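Long-range contact in envelope glycoprotein (Bourbon virus, PDB 5ZKX), which probably mediates fusion of the viral and host membranes as a trimeric class III fusion glycoprotein, here in its postfusion form: residues Y48-G60 with E122-H135. Sequence-based numbering, arbitrary orientation.
Sequences YRAYWRSYCYNGG and ELEKRSNNNHFAHH
At the far tip of a long antiparallel beta-sheet, strand 44-58 meets the segment 122-135, which runs beside it, reverses through a type II turn at His131-His134 and joins the sheet as its neighbour. Before the turn, side chains and a water do most of the joining. Trp52 lays one indole face under Lys125 CG, 3.9 Å from the centroid of its six-membered ring, a CH-pi contact, while its NE1 donates to Arg126 O (3.2 Å) lying in the ring plane. The Lys125 chain continues extended across the indole, and NZ hydrogen-bonds the backbone O of Thr439 of the third subunit, whose Tyr440 meets the same ring edge-to-face. Ser127 OG donates a hydrogen bond to Ser54 OG (2.9 Å), which also bonds Asn70 OD1; the water links Ser54 O to Asn128 N. Asn129 ND2 donates to Tyr57 O (2.9 Å) from above the carbonyl plane, its chi1 of -165° turning CG away from the backbone N. Past the turn, Asn58 N donates almost straight to His134 O (3.0 Å, 174°). The His135 imidazole lies between two tyrosines in an aromatic cluster: Tyr55 OH over the rim of one face, its ring slid aside, and Tyr57 CD1 over the centre of the other, its ring tilted. Phe132 CE1 packs on Gly60 N, its ring perpendicular to the Asn58 amide, whose ND2 bonds Ser61 O of the second subunit. Tyr57 and His135 form an antiparallel non-hydrogen-bonded pair (CA atoms 4.2 Å apart); Ala133 and His134 facing Asn58 are consistent with a G1 beta bulge, within the trimer interface.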
# COMPACT_ATOMS: atom_id res chain seq x y z
N TYR A 48 17.27 3.92 -27.03
CA TYR A 48 17.52 5.35 -27.16
C TYR A 48 18.88 5.57 -27.81
O TYR A 48 19.77 4.72 -27.76
CB TYR A 48 17.45 6.07 -25.81
CG TYR A 48 18.55 5.75 -24.83
CD1 TYR A 48 19.72 6.49 -24.79
CD2 TYR A 48 18.41 4.71 -23.92
CE1 TYR A 48 20.72 6.21 -23.89
CE2 TYR A 48 19.40 4.42 -23.01
CZ TYR A 48 20.56 5.17 -23.00
OH TYR A 48 21.55 4.89 -22.10
N ARG A 49 19.02 6.74 -28.44
CA ARG A 49 20.28 7.13 -29.05
C ARG A 49 20.27 8.64 -29.25
O ARG A 49 19.25 9.21 -29.64
CB ARG A 49 20.50 6.43 -30.39
CG ARG A 49 21.73 6.92 -31.14
CD ARG A 49 22.00 6.10 -32.38
NE ARG A 49 20.88 6.13 -33.32
CZ ARG A 49 20.72 5.26 -34.31
NH1 ARG A 49 21.61 4.30 -34.48
NH2 ARG A 49 19.68 5.36 -35.12
N ALA A 50 21.41 9.27 -28.97
CA ALA A 50 21.59 10.69 -29.21
C ALA A 50 23.08 10.96 -29.38
O ALA A 50 23.92 10.10 -29.11
CB ALA A 50 21.00 11.54 -28.07
N TYR A 51 23.39 12.17 -29.83
CA TYR A 51 24.78 12.59 -29.94
C TYR A 51 24.92 14.04 -29.52
O TYR A 51 24.06 14.88 -29.81
CB TYR A 51 25.33 12.37 -31.36
CG TYR A 51 24.71 13.21 -32.47
CD1 TYR A 51 25.17 14.49 -32.73
CD2 TYR A 51 23.69 12.70 -33.26
CE1 TYR A 51 24.62 15.25 -33.74
CE2 TYR A 51 23.13 13.45 -34.28
CZ TYR A 51 23.60 14.73 -34.52
OH TYR A 51 23.06 15.49 -35.52
N TRP A 52 26.01 14.32 -28.82
CA TRP A 52 26.40 15.68 -28.50
C TRP A 52 27.40 16.17 -29.54
O TRP A 52 28.41 15.51 -29.81
CB TRP A 52 27.02 15.74 -27.10
CG TRP A 52 27.82 16.97 -26.84
CD1 TRP A 52 29.17 17.10 -26.93
CD2 TRP A 52 27.31 18.25 -26.44
NE1 TRP A 52 29.54 18.39 -26.62
CE2 TRP A 52 28.41 19.11 -26.31
CE3 TRP A 52 26.03 18.74 -26.19
CZ2 TRP A 52 28.28 20.44 -25.93
CZ3 TRP A 52 25.90 20.07 -25.82
CH2 TRP A 52 27.01 20.90 -25.69
N ARG A 53 27.11 17.32 -30.15
CA ARG A 53 27.96 17.89 -31.18
C ARG A 53 28.41 19.29 -30.76
O ARG A 53 27.58 20.10 -30.34
CB ARG A 53 27.24 17.95 -32.53
CG ARG A 53 27.99 18.74 -33.60
CD ARG A 53 27.03 19.31 -34.63
NE ARG A 53 26.58 18.29 -35.57
CZ ARG A 53 25.44 18.36 -36.26
NH1 ARG A 53 24.63 19.39 -36.10
NH2 ARG A 53 25.12 17.39 -37.10
N SER A 54 29.71 19.56 -30.89
CA SER A 54 30.27 20.88 -30.60
C SER A 54 31.14 21.29 -31.78
O SER A 54 32.28 20.84 -31.90
CB SER A 54 31.06 20.88 -29.30
OG SER A 54 31.32 22.21 -28.88
N TYR A 55 30.60 22.15 -32.64
CA TYR A 55 31.29 22.66 -33.82
C TYR A 55 31.68 24.10 -33.54
O TYR A 55 30.83 24.99 -33.55
CB TYR A 55 30.40 22.55 -35.05
CG TYR A 55 31.10 22.80 -36.36
CD1 TYR A 55 32.04 21.90 -36.85
CD2 TYR A 55 30.81 23.92 -37.13
CE1 TYR A 55 32.68 22.12 -38.06
CE2 TYR A 55 31.44 24.15 -38.33
CZ TYR A 55 32.38 23.24 -38.79
OH TYR A 55 33.01 23.45 -39.99
N CYS A 56 32.97 24.33 -33.30
CA CYS A 56 33.47 25.65 -32.95
C CYS A 56 34.37 26.19 -34.04
O CYS A 56 34.96 25.45 -34.83
CB CYS A 56 34.22 25.61 -31.62
SG CYS A 56 33.28 24.88 -30.26
N TYR A 57 34.48 27.52 -34.09
CA TYR A 57 35.42 28.22 -34.96
C TYR A 57 36.16 29.26 -34.14
O TYR A 57 35.55 30.01 -33.37
CB TYR A 57 34.72 28.89 -36.14
CG TYR A 57 35.68 29.60 -37.07
CD1 TYR A 57 36.57 28.89 -37.86
CD2 TYR A 57 35.70 30.99 -37.15
CE1 TYR A 57 37.46 29.54 -38.70
CE2 TYR A 57 36.59 31.65 -37.99
CZ TYR A 57 37.46 30.92 -38.76
OH TYR A 57 38.34 31.57 -39.60
N ASN A 58 37.48 29.31 -34.30
CA ASN A 58 38.33 30.28 -33.63
C ASN A 58 38.97 31.17 -34.69
O ASN A 58 39.96 30.78 -35.32
CB ASN A 58 39.39 29.60 -32.77
CG ASN A 58 40.27 30.60 -32.04
OD1 ASN A 58 39.97 31.79 -32.01
ND2 ASN A 58 41.35 30.11 -31.45
N GLY A 59 38.40 32.35 -34.90
CA GLY A 59 38.95 33.30 -35.83
C GLY A 59 39.34 34.59 -35.13
O GLY A 59 39.57 35.62 -35.77
N GLY A 60 39.40 34.53 -33.80
CA GLY A 60 39.72 35.69 -32.99
C GLY A 60 38.50 36.50 -32.62
O GLY A 60 37.41 36.35 -33.19
N GLU A 122 27.54 6.07 -22.81
CA GLU A 122 27.14 7.40 -22.40
C GLU A 122 28.04 8.43 -23.08
O GLU A 122 29.24 8.19 -23.25
CB GLU A 122 27.22 7.56 -20.88
CG GLU A 122 26.55 8.83 -20.36
CD GLU A 122 25.13 8.98 -20.87
OE1 GLU A 122 24.28 8.11 -20.56
OE2 GLU A 122 24.85 9.95 -21.60
N LEU A 123 27.46 9.56 -23.46
CA LEU A 123 28.23 10.57 -24.16
C LEU A 123 29.02 11.42 -23.18
O LEU A 123 28.71 11.49 -21.98
CB LEU A 123 27.32 11.45 -25.03
CG LEU A 123 26.30 12.39 -24.38
CD1 LEU A 123 26.90 13.74 -24.05
CD2 LEU A 123 25.12 12.58 -25.33
N GLU A 124 30.05 12.08 -23.69
CA GLU A 124 30.82 13.06 -22.93
C GLU A 124 30.59 14.44 -23.53
O GLU A 124 30.68 14.62 -24.75
CB GLU A 124 32.31 12.72 -22.93
CG GLU A 124 33.13 13.65 -22.05
CD GLU A 124 34.57 13.20 -21.89
OE1 GLU A 124 35.07 13.17 -20.75
OE2 GLU A 124 35.20 12.88 -22.92
N LYS A 125 30.29 15.41 -22.66
CA LYS A 125 29.99 16.77 -23.09
C LYS A 125 31.29 17.56 -23.14
O LYS A 125 31.63 18.33 -22.24
CB LYS A 125 28.97 17.40 -22.15
CG LYS A 125 28.52 18.80 -22.54
CD LYS A 125 27.93 19.51 -21.35
CE LYS A 125 27.39 20.87 -21.73
NZ LYS A 125 26.86 21.59 -20.53
N ARG A 126 32.04 17.37 -24.23
CA ARG A 126 33.36 17.97 -24.39
C ARG A 126 33.37 18.95 -25.56
O ARG A 126 32.71 18.72 -26.57
CB ARG A 126 34.44 16.91 -24.59
CG ARG A 126 34.21 16.04 -25.79
CD ARG A 126 35.46 15.30 -26.20
NE ARG A 126 35.22 14.53 -27.42
CZ ARG A 126 34.75 13.29 -27.44
NH1 ARG A 126 34.48 12.66 -26.30
NH2 ARG A 126 34.56 12.68 -28.60
N SER A 127 34.13 20.03 -25.40
CA SER A 127 34.23 21.07 -26.40
C SER A 127 35.58 21.77 -26.26
O SER A 127 36.16 21.80 -25.17
CB SER A 127 33.09 22.09 -26.27
OG SER A 127 33.33 23.24 -27.06
N ASN A 128 36.07 22.31 -27.37
CA ASN A 128 37.30 23.10 -27.35
C ASN A 128 37.37 23.91 -28.64
O ASN A 128 36.96 23.44 -29.70
CB ASN A 128 38.54 22.22 -27.19
CG ASN A 128 38.80 21.34 -28.39
OD1 ASN A 128 38.07 20.39 -28.65
ND2 ASN A 128 39.86 21.65 -29.12
N ASN A 129 37.89 25.13 -28.52
CA ASN A 129 37.96 26.07 -29.64
C ASN A 129 39.33 26.74 -29.68
O ASN A 129 39.46 27.96 -29.77
CB ASN A 129 36.84 27.11 -29.53
CG ASN A 129 36.64 27.88 -30.81
OD1 ASN A 129 36.87 27.37 -31.90
ND2 ASN A 129 36.20 29.12 -30.68
N ASN A 130 40.39 25.93 -29.59
CA ASN A 130 41.75 26.43 -29.39
C ASN A 130 42.63 26.30 -30.64
O ASN A 130 43.85 26.17 -30.52
CB ASN A 130 42.40 25.71 -28.21
CG ASN A 130 42.56 24.23 -28.46
OD1 ASN A 130 41.69 23.60 -29.07
ND2 ASN A 130 43.66 23.66 -28.00
N HIS A 131 42.03 26.32 -31.82
CA HIS A 131 42.78 26.25 -33.07
C HIS A 131 42.44 27.49 -33.88
O HIS A 131 41.37 27.57 -34.49
CB HIS A 131 42.46 24.96 -33.83
CG HIS A 131 42.90 23.72 -33.12
ND1 HIS A 131 44.23 23.36 -33.01
CD2 HIS A 131 42.20 22.77 -32.46
CE1 HIS A 131 44.32 22.24 -32.33
NE2 HIS A 131 43.11 21.86 -31.98
N PHE A 132 43.36 28.46 -33.89
CA PHE A 132 43.06 29.76 -34.46
C PHE A 132 42.93 29.68 -35.98
O PHE A 132 43.66 28.93 -36.64
CB PHE A 132 44.14 30.77 -34.08
CG PHE A 132 43.82 32.17 -34.49
CD1 PHE A 132 42.92 32.93 -33.77
CD2 PHE A 132 44.39 32.72 -35.62
CE1 PHE A 132 42.61 34.21 -34.15
CE2 PHE A 132 44.09 34.01 -36.01
CZ PHE A 132 43.19 34.76 -35.27
N ALA A 133 42.01 30.48 -36.52
CA ALA A 133 41.67 30.51 -37.94
C ALA A 133 41.14 29.17 -38.44
O ALA A 133 41.15 28.90 -39.64
CB ALA A 133 42.87 30.95 -38.80
N HIS A 134 40.66 28.32 -37.53
CA HIS A 134 40.27 26.97 -37.87
C HIS A 134 39.01 26.57 -37.11
O HIS A 134 38.67 27.15 -36.07
CB HIS A 134 41.39 25.97 -37.56
CG HIS A 134 42.51 26.01 -38.55
ND1 HIS A 134 42.36 26.51 -39.82
CD2 HIS A 134 43.80 25.61 -38.45
CE1 HIS A 134 43.51 26.41 -40.46
NE2 HIS A 134 44.40 25.87 -39.65
N HIS A 135 38.32 25.57 -37.65
CA HIS A 135 37.18 24.95 -37.00
C HIS A 135 37.63 23.77 -36.15
O HIS A 135 38.66 23.16 -36.41
CB HIS A 135 36.15 24.46 -38.03
CG HIS A 135 35.40 25.56 -38.71
ND1 HIS A 135 34.26 26.13 -38.17
CD2 HIS A 135 35.62 26.20 -39.88
CE1 HIS A 135 33.82 27.07 -38.99
NE2 HIS A 135 34.63 27.13 -40.03
O HOH W 1 34.45 21.49 -30.08